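PDB 2QZQ: axin interactor, dorsalization associated protein from Danio rerio, which acts as a ventralizing factor in the embryo, binding axin and disrupting its homodimerization so that axin-mediated JNK activation is inhibited. Local coordinates for residues L15-G29 and K60-I73. Sequence-based numbering, arbitrary orientation.
Sequences LLTLTIEKIGLKDAG and KEDTYIHFSVDVEI
With chi1 at 72°, Lys-22 has its CG wedged between backbone N and carbonyl carbon, and the extended chain beyond runs across the ring of Tyr-64. CD lies 3.5 Å from Tyr-64 CD1, and NZ ends over one ring face, 4.4 Å from the centroid, a cation-pi contact. Gly-24 CA sits 3.4 Å from Tyr-64 CE1, so the ring lies close against the glycine backbone. Farther along this face, Glu-72 bends at chi2 (-69°), bringing OE1 to Thr-17 OG1 at 2.7 Å on the syn side of the carboxylate; a water ties the same OE1 to Leu-16 O, and Arg-6 adds a salt bridge. Thr-19 OG1 instead meets Asp-70 OD1, 2.8 Å away, from above the carboxylate plane.

The strands are antiparallel, and their register slips by one residue at a bulge between Ile-20 and Lys-22. There Glu-21 O accepts from both Phe-67 N and Ser-68 N, while Ser-68 and Val-69 both face Ile-20, a G1 bulge. On the other face Ile-20 CD1 packs on Val-71 CG2 at 3.7 Å, and Ile-23 CG2 meets the edge of the Phe-67 ring.

This pair belongs to the beta sandwich of the C-terminal C2 domain: strand 15-24 lies between 64-72 and 144-151, and the apolar face, with Ile-20 and Leu-18, packs against strands 34-41 and 85-94.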
ATOM      1  N   LEU A  15      -3.152   1.188 -17.217  1.00 23.91           N
ATOM      2  CA  LEU A  15      -3.671   1.422 -15.862  1.00 23.94           C
ATOM      3  C   LEU A  15      -3.351   0.242 -14.967  1.00 23.76           C
ATOM      4  O   LEU A  15      -3.414  -0.926 -15.386  1.00 24.33           O
ATOM      5  CB  LEU A  15      -5.186   1.681 -15.876  1.00 23.60           C
ATOM      6  CG  LEU A  15      -5.671   3.008 -16.458  1.00 24.24           C
ATOM      7  CD1 LEU A  15      -7.201   2.934 -16.659  1.00 24.57           C
ATOM      8  CD2 LEU A  15      -5.264   4.242 -15.614  1.00 21.79           C
ATOM      9  N   LEU A  16      -3.008   0.556 -13.718  1.00 23.38           N
ATOM     10  CA  LEU A  16      -2.581  -0.465 -12.788  1.00 22.07           C
ATOM     11  C   LEU A  16      -3.621  -0.653 -11.697  1.00 21.78           C
ATOM     12  O   LEU A  16      -4.116   0.326 -11.132  1.00 21.27           O
ATOM     13  CB  LEU A  16      -1.212  -0.093 -12.190  1.00 22.38           C
ATOM     14  CG  LEU A  16      -0.634  -0.956 -11.047  1.00 21.97           C
ATOM     15  CD1 LEU A  16      -0.265  -2.354 -11.508  1.00 23.43           C
ATOM     16  CD2 LEU A  16       0.545  -0.258 -10.400  1.00 21.08           C
ATOM     17  N   THR A  17      -3.981  -1.916 -11.481  1.00 21.62           N
ATOM     18  CA  THR A  17      -4.729  -2.361 -10.317  1.00 22.32           C
ATOM     19  C   THR A  17      -3.806  -3.126  -9.385  1.00 21.87           C
ATOM     20  O   THR A  17      -3.103  -4.054  -9.808  1.00 22.20           O
ATOM     21  CB  THR A  17      -5.907  -3.264 -10.690  1.00 22.19           C
ATOM     22  OG1 THR A  17      -6.690  -2.599 -11.696  1.00 22.72           O
ATOM     23  CG2 THR A  17      -6.817  -3.554  -9.429  1.00 23.05           C
ATOM     24  N   LEU A  18      -3.793  -2.719  -8.119  1.00 21.81           N
ATOM     25  CA  LEU A  18      -3.080  -3.493  -7.103  1.00 21.25           C
ATOM     26  C   LEU A  18      -4.079  -4.143  -6.179  1.00 21.36           C
ATOM     27  O   LEU A  18      -4.856  -3.434  -5.501  1.00 22.18           O
ATOM     28  CB  LEU A  18      -2.127  -2.601  -6.311  1.00 21.32           C
ATOM     29  CG  LEU A  18      -1.018  -1.938  -7.121  1.00 21.86           C
ATOM     30  CD1 LEU A  18      -0.301  -0.861  -6.310  1.00 22.16           C
ATOM     31  CD2 LEU A  18      -0.062  -2.981  -7.677  1.00 22.19           C
ATOM     32  N   THR A  19      -4.095  -5.476  -6.171  1.00 20.74           N
ATOM     33  CA  THR A  19      -4.929  -6.218  -5.248  1.00 20.83           C
ATOM     34  C   THR A  19      -4.139  -6.363  -3.966  1.00 19.46           C
ATOM     35  O   THR A  19      -3.057  -6.925  -3.964  1.00 18.22           O
ATOM     36  CB  THR A  19      -5.240  -7.637  -5.790  1.00 21.39           C
ATOM     37  OG1 THR A  19      -5.841  -7.522  -7.089  1.00 23.08           O
ATOM     38  CG2 THR A  19      -6.183  -8.414  -4.846  1.00 21.75           C
ATOM     39  N   ILE A  20      -4.680  -5.858  -2.871  1.00 19.34           N
ATOM     40  CA  ILE A  20      -4.031  -6.053  -1.586  1.00 18.41           C
ATOM     41  C   ILE A  20      -4.638  -7.323  -1.054  1.00 19.45           C
ATOM     42  O   ILE A  20      -5.836  -7.370  -0.704  1.00 19.39           O
ATOM     43  CB  ILE A  20      -4.286  -4.875  -0.608  1.00 18.64           C
ATOM     44  CG1 ILE A  20      -3.771  -3.545  -1.183  1.00 19.17           C
ATOM     45  CG2 ILE A  20      -3.716  -5.192   0.779  1.00 17.17           C
ATOM     46  CD1 ILE A  20      -4.211  -2.312  -0.368  1.00 18.13           C
ATOM     47  N   GLU A  21      -3.818  -8.370  -1.023  1.00 18.77           N
ATOM     48  CA  GLU A  21      -4.293  -9.681  -0.618  1.00 19.60           C
ATOM     49  C   GLU A  21      -4.307  -9.763   0.889  1.00 18.51           C
ATOM     50  O   GLU A  21      -5.346  -9.953   1.490  1.00 18.07           O
ATOM     51  CB  GLU A  21      -3.438 -10.789  -1.239  1.00 18.93           C
ATOM     52  CG  GLU A  21      -3.477 -10.700  -2.778  1.00 21.05           C
ATOM     53  CD  GLU A  21      -2.631 -11.748  -3.499  1.00 22.36           C
ATOM     54  OE1 GLU A  21      -1.692 -12.300  -2.898  1.00 25.17           O
ATOM     55  OE2 GLU A  21      -2.916 -12.001  -4.692  1.00 26.61           O
ATOM     56  N   LYS A  22      -3.135  -9.614   1.494  1.00 17.65           N
ATOM     57  CA  LYS A  22      -3.023  -9.742   2.936  1.00 16.26           C
ATOM     58  C   LYS A  22      -1.732  -9.072   3.381  1.00 15.95           C
ATOM     59  O   LYS A  22      -0.865  -8.793   2.556  1.00 14.51           O
ATOM     60  CB  LYS A  22      -3.040 -11.206   3.349  1.00 15.75           C
ATOM     61  CG  LYS A  22      -1.786 -11.983   3.013  1.00 14.86           C
ATOM     62  CD  LYS A  22      -1.978 -13.464   3.251  1.00 17.57           C
ATOM     63  CE  LYS A  22      -0.806 -14.242   2.658  1.00 20.01           C
ATOM     64  NZ  LYS A  22      -0.892 -15.690   2.976  1.00 22.14           N
ATOM     65  N   ILE A  23      -1.635  -8.811   4.680  1.00 14.67           N
ATOM     66  CA  ILE A  23      -0.409  -8.308   5.261  1.00 13.87           C
ATOM     67  C   ILE A  23      -0.033  -9.175   6.460  1.00 14.82           C
ATOM     68  O   ILE A  23      -0.872  -9.454   7.337  1.00 15.05           O
ATOM     69  CB  ILE A  23      -0.484  -6.784   5.605  1.00 13.91           C
ATOM     70  CG1 ILE A  23       0.892  -6.262   6.086  1.00 11.53           C
ATOM     71  CG2 ILE A  23      -1.564  -6.473   6.630  1.00 12.67           C
ATOM     72  CD1 ILE A  23       0.890  -4.729   6.351  1.00 12.19           C
ATOM     73  N   GLY A  24       1.220  -9.621   6.464  1.00 14.43           N
ATOM     74  CA  GLY A  24       1.805 -10.349   7.581  1.00 15.02           C
ATOM     75  C   GLY A  24       2.377  -9.387   8.602  1.00 15.59           C
ATOM     76  O   GLY A  24       3.139  -8.456   8.255  1.00 16.17           O
ATOM     77  N   LEU A  25       2.007  -9.603   9.858  1.00 15.75           N
ATOM     78  CA  LEU A  25       2.518  -8.812  10.975  1.00 15.48           C
ATOM     79  C   LEU A  25       2.613  -9.730  12.197  1.00 16.78           C
ATOM     80  O   LEU A  25       1.747 -10.580  12.417  1.00 15.87           O
ATOM     81  CB  LEU A  25       1.589  -7.613  11.258  1.00 15.89           C
ATOM     82  CG  LEU A  25       1.373  -6.538  10.176  1.00 14.80           C
ATOM     83  CD1 LEU A  25       0.140  -5.642  10.480  1.00 15.48           C
ATOM     84  CD2 LEU A  25       2.585  -5.661   9.993  1.00 13.80           C
ATOM     85  N   LYS A  26       3.677  -9.600  12.981  1.00 17.11           N
ATOM     86  CA  LYS A  26       3.857 -10.496  14.124  1.00 20.00           C
ATOM     87  C   LYS A  26       2.645 -10.394  15.064  1.00 19.28           C
ATOM     88  O   LYS A  26       2.250 -11.357  15.689  1.00 19.03           O
ATOM     89  CB  LYS A  26       5.138 -10.140  14.896  1.00 20.76           C
ATOM     90  CG  LYS A  26       6.431 -10.623  14.246  1.00 26.88           C
ATOM     91  CD  LYS A  26       7.566  -9.577  14.338  1.00 32.54           C
ATOM     92  CE  LYS A  26       8.483  -9.765  15.540  1.00 35.95           C
ATOM     93  NZ  LYS A  26       9.903  -9.380  15.163  1.00 35.70           N
ATOM     94  N   ASP A  27       2.058  -9.214  15.114  1.00 19.13           N
ATOM     95  CA  ASP A  27       0.962  -8.915  16.040  1.00 18.66           C
ATOM     96  C   ASP A  27      -0.297  -8.563  15.240  1.00 17.91           C
ATOM     97  O   ASP A  27      -1.125  -7.798  15.717  1.00 16.86           O
ATOM     98  CB  ASP A  27       1.365  -7.770  16.986  1.00 19.01           C
ATOM     99  CG  ASP A  27       1.896  -6.546  16.246  1.00 21.68           C
ATOM    100  OD1 ASP A  27       1.995  -6.578  14.990  1.00 22.37           O
ATOM    101  OD2 ASP A  27       2.218  -5.542  16.921  1.00 21.85           O
ATOM    102  N   ALA A  28      -0.455  -9.152  14.036  1.00 16.78           N
ATOM    103  CA  ALA A  28      -1.588  -8.814  13.144  1.00 16.50           C
ATOM    104  C   ALA A  28      -2.943  -8.856  13.862  1.00 16.47           C
ATOM    105  O   ALA A  28      -3.707  -7.901  13.809  1.00 16.04           O
ATOM    106  CB  ALA A  28      -1.631  -9.753  11.917  1.00 16.57           C
ATOM    107  N   GLY A  29      -3.219  -9.972  14.530  1.00 16.30           N
ATOM    108  CA  GLY A  29      -4.510 -10.201  15.196  1.00 17.01           C
ATOM    109  C   GLY A  29      -4.849  -9.236  16.342  1.00 17.33           C
ATOM    110  O   GLY A  29      -6.018  -9.124  16.729  1.00 17.27           O
ATOM    111  N   LYS A  60      -9.133 -11.289  10.339  1.00 25.23           N
ATOM    112  CA  LYS A  60      -7.870 -11.248  11.094  1.00 24.85           C
ATOM    113  C   LYS A  60      -7.491 -12.648  11.551  1.00 24.84           C
ATOM    114  O   LYS A  60      -8.357 -13.457  11.906  1.00 24.83           O
ATOM    115  CB  LYS A  60      -7.972 -10.306  12.316  1.00 25.22           C
ATOM    116  CG  LYS A  60      -8.410  -8.851  12.012  1.00 25.21           C
ATOM    117  CD  LYS A  60      -7.977  -7.902  13.133  1.00 25.53           C
ATOM    118  CE  LYS A  60      -8.460  -8.363  14.528  1.00 24.57           C
ATOM    119  NZ  LYS A  60      -8.373  -7.242  15.505  1.00 23.04           N
ATOM    120  N   GLU A  61      -6.200 -12.940  11.499  1.00 23.81           N
ATOM    121  CA  GLU A  61      -5.620 -14.174  11.999  1.00 24.02           C
ATOM    122  C   GLU A  61      -4.514 -13.689  12.932  1.00 23.12           C
ATOM    123  O   GLU A  61      -4.301 -12.475  13.054  1.00 23.52           O
ATOM    124  CB  GLU A  61      -5.010 -15.033  10.866  1.00 24.15           C
ATOM    125  CG  GLU A  61      -5.961 -15.418   9.726  1.00 26.50           C
ATOM    126  CD  GLU A  61      -5.339 -16.358   8.653  1.00 27.22           C
ATOM    127  OE1 GLU A  61      -4.091 -16.417   8.454  1.00 28.91           O
ATOM    128  OE2 GLU A  61      -6.143 -17.045   7.979  1.00 33.98           O
ATOM    129  N   ASP A  62      -3.821 -14.615  13.578  1.00 22.07           N
ATOM    130  CA  ASP A  62      -2.737 -14.281  14.484  1.00 21.66           C
ATOM    131  C   ASP A  62      -1.667 -13.407  13.800  1.00 20.52           C
ATOM    132  O   ASP A  62      -1.255 -12.370  14.340  1.00 18.42           O
ATOM    133  CB  ASP A  62      -2.063 -15.558  14.993  1.00 22.86           C
ATOM    134  CG  ASP A  62      -2.954 -16.389  15.930  1.00 27.51           C
ATOM    135  OD1 ASP A  62      -4.145 -16.054  16.157  1.00 31.82           O
ATOM    136  OD2 ASP A  62      -2.419 -17.389  16.449  1.00 31.36           O
ATOM    137  N   THR A  63      -1.218 -13.826  12.615  1.00 18.87           N
ATOM    138  CA  THR A  63      -0.101 -13.128  11.960  1.00 19.40           C
ATOM    139  C   THR A  63      -0.437 -12.557  10.569  1.00 19.04           C
ATOM    140  O   THR A  63       0.437 -12.001   9.904  1.00 18.40           O
ATOM    141  CB  THR A  63       1.168 -14.003  11.887  1.00 19.70           C
ATOM    142  OG1 THR A  63       0.895 -15.145  11.076  1.00 20.42           O
ATOM    143  CG2 THR A  63       1.579 -14.484  13.254  1.00 21.13           C
ATOM    144  N   TYR A  64      -1.701 -12.649  10.156  1.00 18.33           N
ATOM    145  CA  TYR A  64      -2.152 -12.024   8.914  1.00 18.92           C
ATOM    146  C   TYR A  64      -3.478 -11.304   9.056  1.00 18.75           C
ATOM    147  O   TYR A  64      -4.356 -11.723   9.797  1.00 19.36           O
ATOM    148  CB  TYR A  64      -2.249 -13.050   7.757  1.00 18.29           C
ATOM    149  CG  TYR A  64      -0.908 -13.496   7.257  1.00 18.11           C
ATOM    150  CD1 TYR A  64      -0.241 -12.778   6.268  1.00 16.45           C
ATOM    151  CD2 TYR A  64      -0.276 -14.614   7.820  1.00 16.94           C
ATOM    152  CE1 TYR A  64       1.031 -13.173   5.839  1.00 17.02           C
ATOM    153  CE2 TYR A  64       1.002 -15.016   7.400  1.00 20.18           C
ATOM    154  CZ  TYR A  64       1.630 -14.296   6.396  1.00 18.93           C
ATOM    155  OH  TYR A  64       2.872 -14.684   5.981  1.00 19.95           O
ATOM    156  N   ILE A  65      -3.600 -10.201   8.331  1.00 18.97           N
ATOM    157  CA  ILE A  65      -4.871  -9.550   8.122  1.00 18.73           C
ATOM    158  C   ILE A  65      -5.127  -9.659   6.636  1.00 19.05           C
ATOM    159  O   ILE A  65      -4.307  -9.224   5.824  1.00 16.54           O
ATOM    160  CB  ILE A  65      -4.829  -8.082   8.584  1.00 18.77           C
ATOM    161  CG1 ILE A  65      -4.741  -8.046  10.113  1.00 19.27           C
ATOM    162  CG2 ILE A  65      -6.075  -7.296   8.121  1.00 19.09           C
ATOM    163  CD1 ILE A  65      -3.967  -6.866  10.622  1.00 19.53           C
ATOM    164  N   HIS A  66      -6.264 -10.266   6.294  1.00 19.40           N
ATOM    165  CA  HIS A  66      -6.687 -10.424   4.901  1.00 19.88           C
ATOM    166  C   HIS A  66      -7.559  -9.247   4.469  1.00 20.65           C
ATOM    167  O   HIS A  66      -8.481  -8.853   5.187  1.00 20.78           O
ATOM    168  CB  HIS A  66      -7.396 -11.774   4.716  1.00 19.90           C
ATOM    169  CG  HIS A  66      -6.510 -12.939   5.032  1.00 20.26           C
ATOM    170  ND1 HIS A  66      -6.327 -13.410   6.311  1.00 22.70           N
ATOM    171  CD2 HIS A  66      -5.691 -13.664   4.245  1.00 19.69           C
ATOM    172  CE1 HIS A  66      -5.440 -14.387   6.300  1.00 19.83           C
ATOM    173  NE2 HIS A  66      -5.037 -14.557   5.056  1.00 23.49           N
ATOM    174  N   PHE A  67      -7.221  -8.671   3.312  1.00 20.18           N
ATOM    175  CA  PHE A  67      -7.892  -7.518   2.746  1.00 20.72           C
ATOM    176  C   PHE A  67      -8.713  -7.912   1.525  1.00 22.05           C
ATOM    177  O   PHE A  67      -9.921  -7.599   1.458  1.00 21.56           O
ATOM    178  CB  PHE A  67      -6.868  -6.441   2.328  1.00 20.50           C
ATOM    179  CG  PHE A  67      -6.404  -5.564   3.467  1.00 19.22           C
ATOM    180  CD1 PHE A  67      -7.001  -4.324   3.706  1.00 19.63           C
ATOM    181  CD2 PHE A  67      -5.397  -6.005   4.332  1.00 19.17           C
ATOM    182  CE1 PHE A  67      -6.573  -3.527   4.784  1.00 17.84           C
ATOM    183  CE2 PHE A  67      -4.972  -5.224   5.418  1.00 18.21           C
ATOM    184  CZ  PHE A  67      -5.559  -3.981   5.647  1.00 17.27           C
ATOM    185  N   SER A  68      -8.049  -8.595   0.574  1.00 22.25           N
ATOM    186  CA  SER A  68      -8.652  -9.001  -0.703  1.00 23.09           C
ATOM    187  C   SER A  68      -9.440  -7.859  -1.321  1.00 23.16           C
ATOM    188  O   SER A  68     -10.642  -7.978  -1.552  1.00 23.97           O
ATOM    189  CB  SER A  68      -9.554 -10.226  -0.516  1.00 22.78           C
ATOM    190  OG  SER A  68      -8.875 -11.264   0.162  1.00 22.74           O
ATOM    191  N   VAL A  69      -8.759  -6.747  -1.573  1.00 23.18           N
ATOM    192  CA  VAL A  69      -9.378  -5.573  -2.148  1.00 22.98           C
ATOM    193  C   VAL A  69      -8.501  -4.984  -3.252  1.00 23.09           C
ATOM    194  O   VAL A  69      -7.271  -4.953  -3.126  1.00 22.01           O
ATOM    195  CB  VAL A  69      -9.693  -4.519  -1.054  1.00 22.89           C
ATOM    196  CG1 VAL A  69      -8.404  -3.892  -0.479  1.00 23.15           C
ATOM    197  CG2 VAL A  69     -10.655  -3.455  -1.586  1.00 23.64           C
ATOM    198  N   ASP A  70      -9.138  -4.529  -4.335  1.00 23.21           N
ATOM    199  CA  ASP A  70      -8.425  -3.887  -5.447  1.00 23.78           C
ATOM    200  C   ASP A  70      -8.294  -2.393  -5.224  1.00 23.48           C
ATOM    201  O   ASP A  70      -9.259  -1.718  -4.855  1.00 24.23           O
ATOM    202  CB  ASP A  70      -9.139  -4.111  -6.787  1.00 24.01           C
ATOM    203  CG  ASP A  70      -9.106  -5.547  -7.247  1.00 27.32           C
ATOM    204  OD1 ASP A  70      -8.351  -6.388  -6.680  1.00 28.75           O
ATOM    205  OD2 ASP A  70      -9.857  -5.832  -8.216  1.00 31.14           O
ATOM    206  N   VAL A  71      -7.094  -1.876  -5.433  1.00 22.21           N
ATOM    207  CA  VAL A  71      -6.871  -0.446  -5.409  1.00 22.17           C
ATOM    208  C   VAL A  71      -6.481   0.005  -6.824  1.00 22.53           C
ATOM    209  O   VAL A  71      -5.535  -0.523  -7.406  1.00 21.66           O
ATOM    210  CB  VAL A  71      -5.785  -0.041  -4.360  1.00 22.22           C
ATOM    211  CG1 VAL A  71      -5.545   1.455  -4.366  1.00 22.41           C
ATOM    212  CG2 VAL A  71      -6.211  -0.519  -2.953  1.00 22.03           C
ATOM    213  N   GLU A  72      -7.202   1.001  -7.339  1.00 22.23           N
ATOM    214  CA  GLU A  72      -6.967   1.545  -8.675  1.00 22.49           C
ATOM    215  C   GLU A  72      -6.036   2.735  -8.616  1.00 22.16           C
ATOM    216  O   GLU A  72      -6.353   3.769  -8.015  1.00 22.01           O
ATOM    217  CB  GLU A  72      -8.309   1.920  -9.362  1.00 22.38           C
ATOM    218  CG  GLU A  72      -9.372   0.789  -9.319  1.00 23.63           C
ATOM    219  CD  GLU A  72      -9.036  -0.432 -10.186  1.00 25.66           C
ATOM    220  OE1 GLU A  72      -8.126  -0.365 -11.054  1.00 25.28           O
ATOM    221  OE2 GLU A  72      -9.696  -1.471 -10.006  1.00 26.21           O
ATOM    222  N   ILE A  73      -4.867   2.588  -9.239  1.00 21.37           N
ATOM    223  CA  ILE A  73      -3.872   3.666  -9.253  1.00 21.36           C
ATOM    224  C   ILE A  73      -4.336   4.783 -10.193  1.00 22.29           C
ATOM    225  O   ILE A  73      -4.607   4.542 -11.376  1.00 22.24           O
ATOM    226  CB  ILE A  73      -2.465   3.109  -9.612  1.00 21.15           C
ATOM    227  CG1 ILE A  73      -2.019   2.135  -8.519  1.00 22.29           C
ATOM    228  CG2 ILE A  73      -1.422   4.231  -9.744  1.00 19.71           C
ATOM    229  CD1 ILE A  73      -1.991   2.760  -7.118  1.00 24.34           C
TER
HETATM  230  O   HOH W   1      -2.833   3.259 -12.994  1.00 20.16           O
HETATM  231  O   HOH W   2      -6.325   1.130 -12.416  1.00 23.43           O